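Mucin-like protocadherin (Homo sapiens, PDB 6OAE) probably mediates calcium-dependent heterophilic adhesion with CDHR2 between neighbouring microvilli, this piece being its first two extracellular cadherin repeats. Local coordinates at residues F137-M143 against T176-R182; Q4-V8 against V81-R85; V109-V115 against L163-F169. All blocks are in the same frame, centred on the assembly; numbering follows the deposited sequence.

Contact 1. Residues F137-M143 against T176-R182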
loop_
_atom_site.group_PDB
_atom_site.type_symbol
_atom_site.label_atom_id
_atom_site.label_comp_id
_atom_site.label_asym_id
_atom_site.label_seq_id
_atom_site.Cartn_x
_atom_site.Cartn_y
_atom_site.Cartn_z
ATOM N N PHE A 137 0.339 -12.324 -1.698
ATOM C CA PHE A 137 0.360 -13.788 -1.499
ATOM C C PHE A 137 -0.834 -14.359 -2.254
ATOM O O PHE A 137 -1.974 -13.995 -1.930
ATOM C CB PHE A 137 0.308 -14.115 -0.014
ATOM C CG PHE A 137 1.588 -13.776 0.696
ATOM C CD1 PHE A 137 1.890 -12.458 1.038
ATOM C CD2 PHE A 137 2.507 -14.776 1.009
ATOM C CE1 PHE A 137 3.088 -12.156 1.671
ATOM C CE2 PHE A 137 3.699 -14.467 1.651
ATOM C CZ PHE A 137 3.982 -13.162 1.989
ATOM N N TYR A 138 -0.554 -15.228 -3.220
ATOM C CA TYR A 138 -1.545 -15.786 -4.162
ATOM C C TYR A 138 -1.753 -17.263 -3.896
ATOM O O TYR A 138 -0.761 -18.007 -3.683
ATOM C CB TYR A 138 -1.067 -15.595 -5.588
ATOM C CG TYR A 138 -0.911 -14.166 -6.004
ATOM C CD1 TYR A 138 0.275 -13.477 -5.777
ATOM C CD2 TYR A 138 -1.950 -13.494 -6.637
ATOM C CE1 TYR A 138 0.418 -12.155 -6.174
ATOM C CE2 TYR A 138 -1.811 -12.180 -7.049
ATOM C CZ TYR A 138 -0.625 -11.508 -6.816
ATOM O OH TYR A 138 -0.477 -10.201 -7.203
ATOM N N THR A 139 -3.012 -17.666 -3.936
ATOM C CA THR A 139 -3.470 -19.048 -3.712
ATOM C C THR A 139 -4.372 -19.451 -4.860
ATOM O O THR A 139 -5.222 -18.633 -5.238
ATOM C CB THR A 139 -4.208 -19.173 -2.377
ATOM O OG1 THR A 139 -3.285 -18.701 -1.396
ATOM C CG2 THR A 139 -4.602 -20.601 -2.085
ATOM N N LEU A 140 -4.200 -20.674 -5.372
ATOM C CA LEU A 140 -5.062 -21.255 -6.427
ATOM C C LEU A 140 -5.883 -22.380 -5.788
ATOM O O LEU A 140 -5.257 -23.298 -5.162
ATOM C CB LEU A 140 -4.175 -21.765 -7.554
ATOM C CG LEU A 140 -4.909 -22.082 -8.850
ATOM C CD1 LEU A 140 -5.314 -20.802 -9.568
ATOM C CD2 LEU A 140 -4.037 -22.958 -9.742
ATOM N N GLN A 141 -7.207 -22.303 -5.892
ATOM C CA GLN A 141 -8.139 -23.321 -5.332
ATOM C C GLN A 141 -8.988 -23.889 -6.470
ATOM O O GLN A 141 -9.662 -23.105 -7.137
ATOM C CB GLN A 141 -8.997 -22.684 -4.248
ATOM C CG GLN A 141 -9.957 -23.659 -3.584
ATOM C CD GLN A 141 -10.791 -23.029 -2.495
ATOM O OE1 GLN A 141 -11.878 -23.519 -2.173
ATOM N NE2 GLN A 141 -10.292 -21.938 -1.918
ATOM N N GLU A 142 -8.948 -25.201 -6.686
ATOM C CA GLU A 142 -9.753 -25.817 -7.770
ATOM C C GLU A 142 -11.235 -25.578 -7.462
ATOM O O GLU A 142 -11.635 -25.674 -6.285
ATOM C CB GLU A 142 -9.435 -27.294 -7.997
ATOM C CG GLU A 142 -9.705 -28.195 -6.822
ATOM C CD GLU A 142 -9.351 -29.637 -7.114
ATOM O OE1 GLU A 142 -10.010 -30.511 -6.544
ATOM O OE2 GLU A 142 -8.427 -29.879 -7.927
ATOM N N MET A 143 -11.982 -25.231 -8.501
ATOM C CA MET A 143 -13.450 -25.046 -8.483
ATOM C C MET A 143 -14.088 -26.324 -9.038
ATOM O O MET A 143 -15.105 -26.748 -8.495
ATOM C CB MET A 143 -13.840 -23.844 -9.340
ATOM C CG MET A 143 -14.998 -23.067 -8.793
ATOM S SD MET A 143 -15.822 -22.141 -10.096
ATOM C CE MET A 143 -16.747 -23.459 -10.888
ATOM N N THR A 176 -11.656 -24.970 -13.898
ATOM C CA THR A 176 -11.919 -23.645 -13.292
ATOM C C THR A 176 -11.277 -23.579 -11.913
ATOM O O THR A 176 -11.322 -24.580 -11.160
ATOM C CB THR A 176 -13.409 -23.309 -13.300
ATOM O OG1 THR A 176 -13.812 -23.353 -14.666
ATOM C CG2 THR A 176 -13.700 -21.939 -12.735
ATOM N N PHE A 177 -10.705 -22.415 -11.612
ATOM C CA PHE A 177 -10.001 -22.115 -10.351
ATOM C C PHE A 177 -10.511 -20.815 -9.755
ATOM O O PHE A 177 -10.894 -19.915 -10.512
ATOM C CB PHE A 177 -8.511 -21.926 -10.593
ATOM C CG PHE A 177 -7.798 -23.156 -11.074
ATOM C CD1 PHE A 177 -7.403 -24.129 -10.182
ATOM C CD2 PHE A 177 -7.508 -23.319 -12.415
ATOM C CE1 PHE A 177 -6.725 -25.260 -10.623
ATOM C CE2 PHE A 177 -6.847 -24.458 -12.859
ATOM C CZ PHE A 177 -6.455 -25.427 -11.958
ATOM N N TRP A 178 -10.509 -20.765 -8.433
ATOM C CA TRP A 178 -10.536 -19.512 -7.649
ATOM C C TRP A 178 -9.079 -19.085 -7.483
ATOM O O TRP A 178 -8.250 -19.935 -7.056
ATOM C CB TRP A 178 -11.192 -19.685 -6.286
ATOM C CG TRP A 178 -12.684 -19.702 -6.309
ATOM C CD1 TRP A 178 -13.512 -18.668 -6.639
ATOM C CD2 TRP A 178 -13.531 -20.809 -5.948
ATOM N NE1 TRP A 178 -14.821 -19.060 -6.524
ATOM C CE2 TRP A 178 -14.865 -20.369 -6.099
ATOM C CE3 TRP A 178 -13.295 -22.127 -5.520
ATOM C CZ2 TRP A 178 -15.958 -21.206 -5.838
ATOM C CZ3 TRP A 178 -14.373 -22.952 -5.265
ATOM C CH2 TRP A 178 -15.689 -22.497 -5.422
ATOM N N LEU A 179 -8.783 -17.854 -7.835
ATOM C CA LEU A 179 -7.488 -17.210 -7.559
ATOM C C LEU A 179 -7.718 -16.222 -6.421
ATOM O O LEU A 179 -8.539 -15.312 -6.603
ATOM C CB LEU A 179 -6.986 -16.515 -8.822
ATOM C CG LEU A 179 -5.610 -15.867 -8.697
ATOM C CD1 LEU A 179 -4.524 -16.879 -8.366
ATOM C CD2 LEU A 179 -5.287 -15.133 -9.966
ATOM N N LEU A 180 -7.043 -16.424 -5.294
ATOM C CA LEU A 180 -7.129 -15.532 -4.114
ATOM C C LEU A 180 -5.841 -14.748 -4.014
ATOM O O LEU A 180 -4.776 -15.305 -4.311
ATOM C CB LEU A 180 -7.311 -16.339 -2.829
ATOM C CG LEU A 180 -8.393 -17.408 -2.856
ATOM C CD1 LEU A 180 -8.465 -18.103 -1.504
ATOM C CD2 LEU A 180 -9.733 -16.811 -3.221
ATOM N N VAL A 181 -5.928 -13.506 -3.565
ATOM C CA VAL A 181 -4.705 -12.747 -3.226
ATOM C C VAL A 181 -4.956 -12.116 -1.863
ATOM O O VAL A 181 -6.102 -11.686 -1.628
ATOM C CB VAL A 181 -4.340 -11.712 -4.308
ATOM C CG1 VAL A 181 -5.411 -10.632 -4.481
ATOM C CG2 VAL A 181 -2.981 -11.101 -4.032
ATOM N N ARG A 182 -3.941 -12.089 -1.009
ATOM C CA ARG A 182 -3.996 -11.347 0.275
ATOM C C ARG A 182 -2.721 -10.515 0.365
ATOM O O ARG A 182 -1.724 -10.865 -0.326
ATOM C CB ARG A 182 -4.218 -12.288 1.468
ATOM C CG ARG A 182 -3.107 -13.294 1.686
ATOM C CD ARG A 182 -3.167 -14.092 2.984
ATOM N NE ARG A 182 -1.953 -14.903 3.076
ATOM C CZ ARG A 182 -1.770 -16.114 2.530
ATOM N NH1 ARG A 182 -2.726 -16.724 1.843
ATOM N NH2 ARG A 182 -0.612 -16.727 2.689
HETATM O O HOH W 1 -3.992 -16.020 -1.203
#
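Val-181 lays its methyl CG2 over one face of the Tyr-138 ring, 3.7 Å from the ring centroid to CG2, a CH-pi contact between two side chains that lie alongside each other. CG1 of Val-181 lies between the backbone N and the carbonyl carbon (chi1 63°), which puts CG2 anti to N and over the ring. Leu-140 makes the second such contact: its CD2 stands 3.8 Å from the centroid of the Phe-177 ring, while its CD1 meets CB of Phe-177. At the far end Met-143 crosses Trp-178 at about a right angle. Its CG sits 3.4 Å from the centroid of the six-membered ring of Trp-178, only 9° off the normal, and its SD, higher above the same ring, adds a Met-aromatic contact. At the opposite end the Arg-182 guanidinium lays one face on CB of Phe-137, its plane nearly parallel to the Phe-137 ring, and its NH2 bonds to Pro-185 O.

Tyr-138 and Val-181 are a non-hydrogen-bonded pair; the Leu-140/Phe-177 and Met-143/Trp-178 contacts run diagonally. Phe-137, Thr-139 and Gln-141 form antiparallel hydrogen-bonded pairs with Arg-182, Leu-180 and Trp-178, the straightest bond being Leu-180 N to Thr-139 O at 2.9 Å and 175°. Met-143 N to Thr-176 O, 2.8 Å, extends the series. A water joins Phe-137 O to Thr-139 OG1 and donates weakly across to Leu-180 O. Tyr-138 OH bonds to Ala-127 N. Cut back to an alanine, Tyr-138 would probably leave Val-181 CG2 without its ring and Ala-127 N without its hydroxyl.

Strand 137-142 is an edge strand of its four-stranded sheet, within this chain, in this cadherin repeat; strand 174-182 pairs on its other side with strand 194-204, while Leu-153 and Leu-161 pack against Leu-140.

Contact 2. Residues Q4-V8 against V81-R85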
loop_
_atom_site.group_PDB
_atom_site.type_symbol
_atom_site.label_atom_id
_atom_site.label_comp_id
_atom_site.label_asym_id
_atom_site.label_seq_id
_atom_site.Cartn_x
_atom_site.Cartn_y
_atom_site.Cartn_z
ATOM N N GLN A 4 17.068 34.005 24.612
ATOM C CA GLN A 4 16.436 34.971 23.666
ATOM C C GLN A 4 16.367 34.374 22.257
ATOM O O GLN A 4 16.407 35.144 21.274
ATOM C CB GLN A 4 17.209 36.299 23.686
ATOM C CG GLN A 4 16.994 37.097 24.964
ATOM C CD GLN A 4 15.535 37.438 25.139
ATOM O OE1 GLN A 4 14.891 37.005 26.091
ATOM N NE2 GLN A 4 14.998 38.195 24.195
ATOM N N TYR A 5 16.252 33.049 22.161
ATOM C CA TYR A 5 16.063 32.324 20.883
ATOM C C TYR A 5 14.861 31.394 21.025
ATOM O O TYR A 5 14.767 30.715 22.048
ATOM C CB TYR A 5 17.302 31.517 20.491
ATOM C CG TYR A 5 18.478 32.350 20.046
ATOM C CD1 TYR A 5 18.365 33.277 19.013
ATOM C CD2 TYR A 5 19.718 32.202 20.652
ATOM C CE1 TYR A 5 19.449 34.047 18.609
ATOM C CE2 TYR A 5 20.810 32.958 20.259
ATOM C CZ TYR A 5 20.679 33.884 19.237
ATOM O OH TYR A 5 21.774 34.617 18.872
ATOM N N CYS A 6 13.992 31.389 20.018
ATOM C CA CYS A 6 12.901 30.402 19.853
ATOM C C CYS A 6 13.474 28.994 19.938
ATOM O O CYS A 6 14.561 28.798 19.403
ATOM C CB CYS A 6 12.247 30.494 18.489
ATOM S SG CYS A 6 10.896 31.686 18.417
ATOM N N SER A 7 12.744 28.077 20.571
ATOM C CA SER A 7 13.105 26.648 20.676
ATOM C C SER A 7 11.846 25.775 20.770
ATOM O O SER A 7 10.735 26.287 21.103
ATOM C CB SER A 7 14.020 26.404 21.844
ATOM O OG SER A 7 13.377 26.710 23.068
ATOM N N VAL A 8 12.042 24.510 20.449
ATOM C CA VAL A 8 11.113 23.382 20.684
ATOM C C VAL A 8 11.962 22.282 21.317
ATOM O O VAL A 8 13.173 22.180 20.949
ATOM C CB VAL A 8 10.416 22.933 19.387
ATOM C CG1 VAL A 8 9.562 24.056 18.833
ATOM C CG2 VAL A 8 11.392 22.432 18.311
ATOM N N VAL A 81 14.437 36.686 13.209
ATOM C CA VAL A 81 15.511 36.450 14.220
ATOM C C VAL A 81 16.095 35.063 13.951
ATOM O O VAL A 81 17.290 34.980 13.654
ATOM C CB VAL A 81 15.001 36.574 15.670
ATOM C CG1 VAL A 81 16.107 36.328 16.695
ATOM C CG2 VAL A 81 14.343 37.922 15.925
ATOM N N THR A 82 15.275 34.009 14.054
ATOM C CA THR A 82 15.698 32.598 13.805
ATOM C C THR A 82 14.585 31.839 13.093
ATOM O O THR A 82 13.467 32.391 12.941
ATOM C CB THR A 82 16.089 31.861 15.093
ATOM O OG1 THR A 82 15.045 32.046 16.048
ATOM C CG2 THR A 82 17.409 32.320 15.677
ATOM N N GLN A 83 14.894 30.625 12.651
ATOM C CA GLN A 83 13.882 29.699 12.100
ATOM C C GLN A 83 14.196 28.282 12.569
ATOM O O GLN A 83 15.391 27.939 12.742
ATOM C CB GLN A 83 13.795 29.806 10.586
ATOM C CG GLN A 83 14.949 29.169 9.840
ATOM C CD GLN A 83 14.690 29.254 8.366
ATOM O OE1 GLN A 83 14.170 28.324 7.757
ATOM N NE2 GLN A 83 15.034 30.391 7.786
ATOM N N LEU A 84 13.133 27.514 12.780
ATOM C CA LEU A 84 13.154 26.116 13.266
ATOM C C LEU A 84 12.467 25.258 12.202
ATOM O O LEU A 84 11.633 25.792 11.482
ATOM C CB LEU A 84 12.400 26.066 14.597
ATOM C CG LEU A 84 13.158 26.381 15.886
ATOM C CD1 LEU A 84 14.235 27.421 15.727
ATOM C CD2 LEU A 84 12.190 26.800 16.980
ATOM N N ARG A 85 12.827 23.983 12.090
ATOM C CA ARG A 85 12.078 23.004 11.269
ATOM C C ARG A 85 11.474 21.960 12.202
ATOM O O ARG A 85 12.131 21.562 13.200
ATOM C CB ARG A 85 12.953 22.318 10.213
ATOM C CG ARG A 85 13.665 23.282 9.277
ATOM C CD ARG A 85 12.747 24.323 8.643
ATOM N NE ARG A 85 13.567 25.300 7.945
ATOM C CZ ARG A 85 14.073 25.112 6.733
ATOM N NH1 ARG A 85 13.823 23.990 6.074
ATOM N NH2 ARG A 85 14.821 26.048 6.172
HETATM O O HOH W 2 14.420 33.470 18.106
HETATM O O HOH W 3 15.857 29.811 17.332
#
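Thr-82 reaches Tyr-5 and Cys-6 with the two branches of its side chain. From CB, the methyl CG2 approaches the Tyr-5 ring at CD1, 3.6 Å away, the two side chains crossing at about a right angle. The hydroxyl OG1 lies between the backbone N and the carbonyl carbon (chi1 50°), which turns it to the Cys-6 backbone. There it meets two waters: one, 2.6 Å from Thr-82 OG1, accepts from Cys-6 N, and the other, 2.7 Å from the same OG1, donates to Cys-6 O. Further along, Leu-84 presses its CD2 against CA of Ser-7 at 3.8 Å and CB of Cys-6 at 4.0 Å, with Val-8 CG1 just beyond.

Cys-6 is bonded through SG to Cys-74 on strand 67-76, where Val-81 and Thr-82 both face Cys-74 in a classic beta bulge. The contact thus fixes the N-terminal segment to strand 79-91 of the first cadherin repeat.

No direct hydrogen bond joins 4-8 to 81-85, so the chemistry is mixed: apolar touching by Thr-82 CG2 and Leu-84 CD2, a polar link between the Cys-6 backbone and Thr-82 OG1 that runs through two waters, and the disulfide as covalent anchor.

Contact 3. Residues V109-V115 against L163-F169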
loop_
_atom_site.group_PDB
_atom_site.type_symbol
_atom_site.label_atom_id
_atom_site.label_comp_id
_atom_site.label_asym_id
_atom_site.label_seq_id
_atom_site.Cartn_x
_atom_site.Cartn_y
_atom_site.Cartn_z
ATOM N N VAL A 109 -5.856 -23.146 -23.991
ATOM C CA VAL A 109 -4.537 -23.834 -23.906
ATOM C C VAL A 109 -4.577 -25.029 -24.845
ATOM O O VAL A 109 -5.504 -25.863 -24.717
ATOM C CB VAL A 109 -4.214 -24.289 -22.474
ATOM C CG1 VAL A 109 -2.720 -24.517 -22.299
ATOM C CG2 VAL A 109 -4.719 -23.320 -21.425
ATOM N N GLU A 110 -3.606 -25.131 -25.743
ATOM C CA GLU A 110 -3.545 -26.278 -26.684
ATOM C C GLU A 110 -3.309 -27.557 -25.887
ATOM O O GLU A 110 -2.516 -27.546 -24.936
ATOM C CB GLU A 110 -2.495 -26.041 -27.751
ATOM C CG GLU A 110 -2.945 -25.028 -28.763
ATOM C CD GLU A 110 -1.947 -24.865 -29.891
ATOM O OE1 GLU A 110 -1.573 -25.900 -30.495
ATOM O OE2 GLU A 110 -1.535 -23.723 -30.144
ATOM N N GLU A 111 -4.001 -28.629 -26.261
ATOM C CA GLU A 111 -3.874 -29.949 -25.598
ATOM C C GLU A 111 -2.404 -30.411 -25.564
ATOM O O GLU A 111 -2.034 -31.093 -24.599
ATOM C CB GLU A 111 -4.740 -30.966 -26.334
ATOM C CG GLU A 111 -4.754 -32.323 -25.686
ATOM C CD GLU A 111 -5.499 -33.333 -26.528
ATOM O OE1 GLU A 111 -6.498 -33.835 -26.067
ATOM O OE2 GLU A 111 -5.050 -33.584 -27.665
ATOM N N ASP A 112 -1.587 -30.068 -26.561
ATOM C CA ASP A 112 -0.197 -30.601 -26.681
ATOM C C ASP A 112 0.837 -29.632 -26.072
ATOM O O ASP A 112 2.049 -29.810 -26.352
ATOM C CB ASP A 112 0.116 -30.955 -28.145
ATOM C CG ASP A 112 0.099 -29.767 -29.089
ATOM O OD1 ASP A 112 -0.445 -28.723 -28.711
ATOM O OD2 ASP A 112 0.630 -29.903 -30.196
ATOM N N THR A 113 0.409 -28.645 -25.279
ATOM C CA THR A 113 1.316 -27.739 -24.530
ATOM C C THR A 113 2.294 -28.609 -23.726
ATOM O O THR A 113 1.829 -29.571 -23.103
ATOM C CB THR A 113 0.518 -26.788 -23.632
ATOM O OG1 THR A 113 -0.322 -26.005 -24.479
ATOM C CG2 THR A 113 1.407 -25.904 -22.785
ATOM N N LYS A 114 3.592 -28.290 -23.756
ATOM C CA LYS A 114 4.642 -29.090 -23.072
ATOM C C LYS A 114 4.457 -28.962 -21.558
ATOM O O LYS A 114 4.224 -27.835 -21.079
ATOM C CB LYS A 114 6.047 -28.651 -23.505
ATOM C CG LYS A 114 6.285 -28.615 -25.019
ATOM C CD LYS A 114 5.657 -29.768 -25.821
ATOM C CE LYS A 114 6.185 -31.143 -25.449
ATOM N NZ LYS A 114 7.620 -31.287 -25.799
ATOM N N VAL A 115 4.552 -30.078 -20.833
ATOM C CA VAL A 115 4.490 -30.098 -19.343
ATOM C C VAL A 115 5.617 -29.192 -18.809
ATOM O O VAL A 115 6.697 -29.159 -19.441
ATOM C CB VAL A 115 4.564 -31.534 -18.784
ATOM C CG1 VAL A 115 4.718 -31.555 -17.270
ATOM C CG2 VAL A 115 3.353 -32.349 -19.204
ATOM N N LEU A 163 1.682 -25.452 -16.353
ATOM C CA LEU A 163 1.104 -26.782 -16.662
ATOM C C LEU A 163 1.986 -27.864 -16.009
ATOM O O LEU A 163 3.211 -27.893 -16.265
ATOM C CB LEU A 163 1.005 -26.976 -18.177
ATOM C CG LEU A 163 0.430 -28.309 -18.620
ATOM C CD1 LEU A 163 -1.045 -28.436 -18.261
ATOM C CD2 LEU A 163 0.618 -28.496 -20.116
ATOM N N ASP A 164 1.383 -28.730 -15.210
ATOM C CA ASP A 164 2.110 -29.766 -14.431
ATOM C C ASP A 164 1.919 -31.171 -14.972
ATOM O O ASP A 164 2.727 -32.026 -14.615
ATOM C CB ASP A 164 1.630 -29.749 -12.997
ATOM C CG ASP A 164 1.934 -28.423 -12.347
ATOM O OD1 ASP A 164 3.062 -27.900 -12.589
ATOM O OD2 ASP A 164 1.051 -27.930 -11.623
ATOM N N ARG A 165 0.875 -31.429 -15.756
ATOM C CA ARG A 165 0.609 -32.789 -16.296
ATOM C C ARG A 165 0.001 -32.657 -17.678
ATOM O O ARG A 165 -0.682 -31.672 -17.964
ATOM C CB ARG A 165 -0.331 -33.581 -15.383
ATOM C CG ARG A 165 0.353 -34.116 -14.136
ATOM C CD ARG A 165 -0.650 -34.710 -13.174
ATOM N NE ARG A 165 -1.257 -35.918 -13.699
ATOM C CZ ARG A 165 -0.759 -37.155 -13.576
ATOM N NH1 ARG A 165 -1.425 -38.178 -14.101
ATOM N NH2 ARG A 165 0.392 -37.371 -12.942
ATOM N N PRO A 166 0.214 -33.645 -18.564
ATOM C CA PRO A 166 -0.339 -33.562 -19.916
ATOM C C PRO A 166 -1.856 -33.335 -19.888
ATOM O O PRO A 166 -2.532 -33.955 -19.102
ATOM C CB PRO A 166 0.030 -34.906 -20.578
ATOM C CG PRO A 166 1.121 -35.491 -19.722
ATOM C CD PRO A 166 1.006 -34.871 -18.341
ATOM N N LEU A 167 -2.341 -32.423 -20.724
ATOM C CA LEU A 167 -3.773 -32.128 -20.882
ATOM C C LEU A 167 -4.397 -33.230 -21.737
ATOM O O LEU A 167 -3.662 -33.909 -22.531
ATOM C CB LEU A 167 -3.958 -30.752 -21.525
ATOM C CG LEU A 167 -3.365 -29.590 -20.731
ATOM C CD1 LEU A 167 -3.431 -28.298 -21.532
ATOM C CD2 LEU A 167 -4.088 -29.436 -19.400
ATOM N N ASP A 168 -5.692 -33.395 -21.580
ATOM C CA ASP A 168 -6.488 -34.371 -22.356
ATOM C C ASP A 168 -7.857 -33.735 -22.593
ATOM O O ASP A 168 -8.653 -33.700 -21.678
ATOM C CB ASP A 168 -6.524 -35.699 -21.596
ATOM C CG ASP A 168 -7.238 -36.815 -22.328
ATOM O OD1 ASP A 168 -8.143 -36.502 -23.130
ATOM O OD2 ASP A 168 -6.877 -37.997 -22.070
ATOM N N PHE A 169 -8.093 -33.266 -23.808
ATOM C CA PHE A 169 -9.319 -32.562 -24.239
ATOM C C PHE A 169 -10.573 -33.399 -23.946
ATOM O O PHE A 169 -11.579 -32.816 -23.526
ATOM C CB PHE A 169 -9.222 -32.240 -25.725
ATOM C CG PHE A 169 -10.494 -31.738 -26.324
ATOM C CD1 PHE A 169 -10.901 -30.434 -26.096
ATOM C CD2 PHE A 169 -11.281 -32.562 -27.120
ATOM C CE1 PHE A 169 -12.078 -29.963 -26.647
ATOM C CE2 PHE A 169 -12.457 -32.081 -27.669
ATOM C CZ PHE A 169 -12.856 -30.786 -27.429
HETATM O O HOH W 4 -0.332 -31.174 -22.577
HETATM O O HOH W 5 -1.264 -34.142 -24.257
#
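Glu-111 and Leu-167 bring their backbones to a CA-CA distance of 5.2 Å, Glu-111 standing within a type I turn from Glu-110 to Thr-113 and Leu-167 in the loop that follows strand 158-163. Between them the main chains meet through water: one molecule donates to Glu-111 O and Thr-113 O and accepts from Leu-167 N, 3.0 Å away, and a second donates to Glu-111 O and Leu-167 O.

The direct polar link comes from the Glu-111 side chain. Its CG is anti to the backbone N (chi1 -176°) and the chain is extended beyond, carrying OE1 to Phe-169 N at 2.8 Å with an N-H...O angle of 162°. OE1 accepts this N-H on its anti lone pair, the one turned away from the other carboxylate oxygen. The Asp-168 carboxylate is also close, 4.3 Å from Glu-111 OE1 to Asp-168 OD1, and this nearness of like charge is probably eased by the bonds OD1 receives from Glu-171 N and, weakly, Tyr-170 N.

The remaining contacts are mostly van der Waals. Leu-167 CD1 touches Val-109 CG1 at 3.9 Å, these side chains crossing near a right angle. At the other end Val-115 spreads its two methyls: CG1 lies against the carbonyl O of Asp-164 at 3.4 Å, and CG2 on the Pro-166 ring, 3.6 Å from CD. Leu-163 CD2 lies against Thr-113, 3.4 Å from its O and near its CG2. Thr-113 itself secures the turn, its OG1 and N both donating to Glu-110 O.

The contact joins the end of strand 104-110 to the loop between strands 158-163 and 174-182 in the second cadherin repeat. Val-203 of the parallel neighbour 194-204 touches Glu-111 and Phe-169, Val-119 packs on Val-109, Thr-113 and Leu-163, and Phe-151 meets Leu-163 and Leu-167.

In the fold
Contacts 1 and 3 belong to the second cadherin repeat and contact 2 to the first. Contacts 1 and 3 reach the same sheet, strand 174-182 and strand 104-110 flanking strand 194-204; their centres are 20 Å apart and their nearest atoms about 7 Å. Along the chain their segments alternate. Contact 2 is remote from both, its centre 58 Å from that of contact 1 and 73 Å from that of contact 3, on the opposite side of the chain's centre. The calcium sites, whose ligands come from both repeats, lie between: the Arg-182 side chain of contact 1 is about 9 Å from a bound calcium ion.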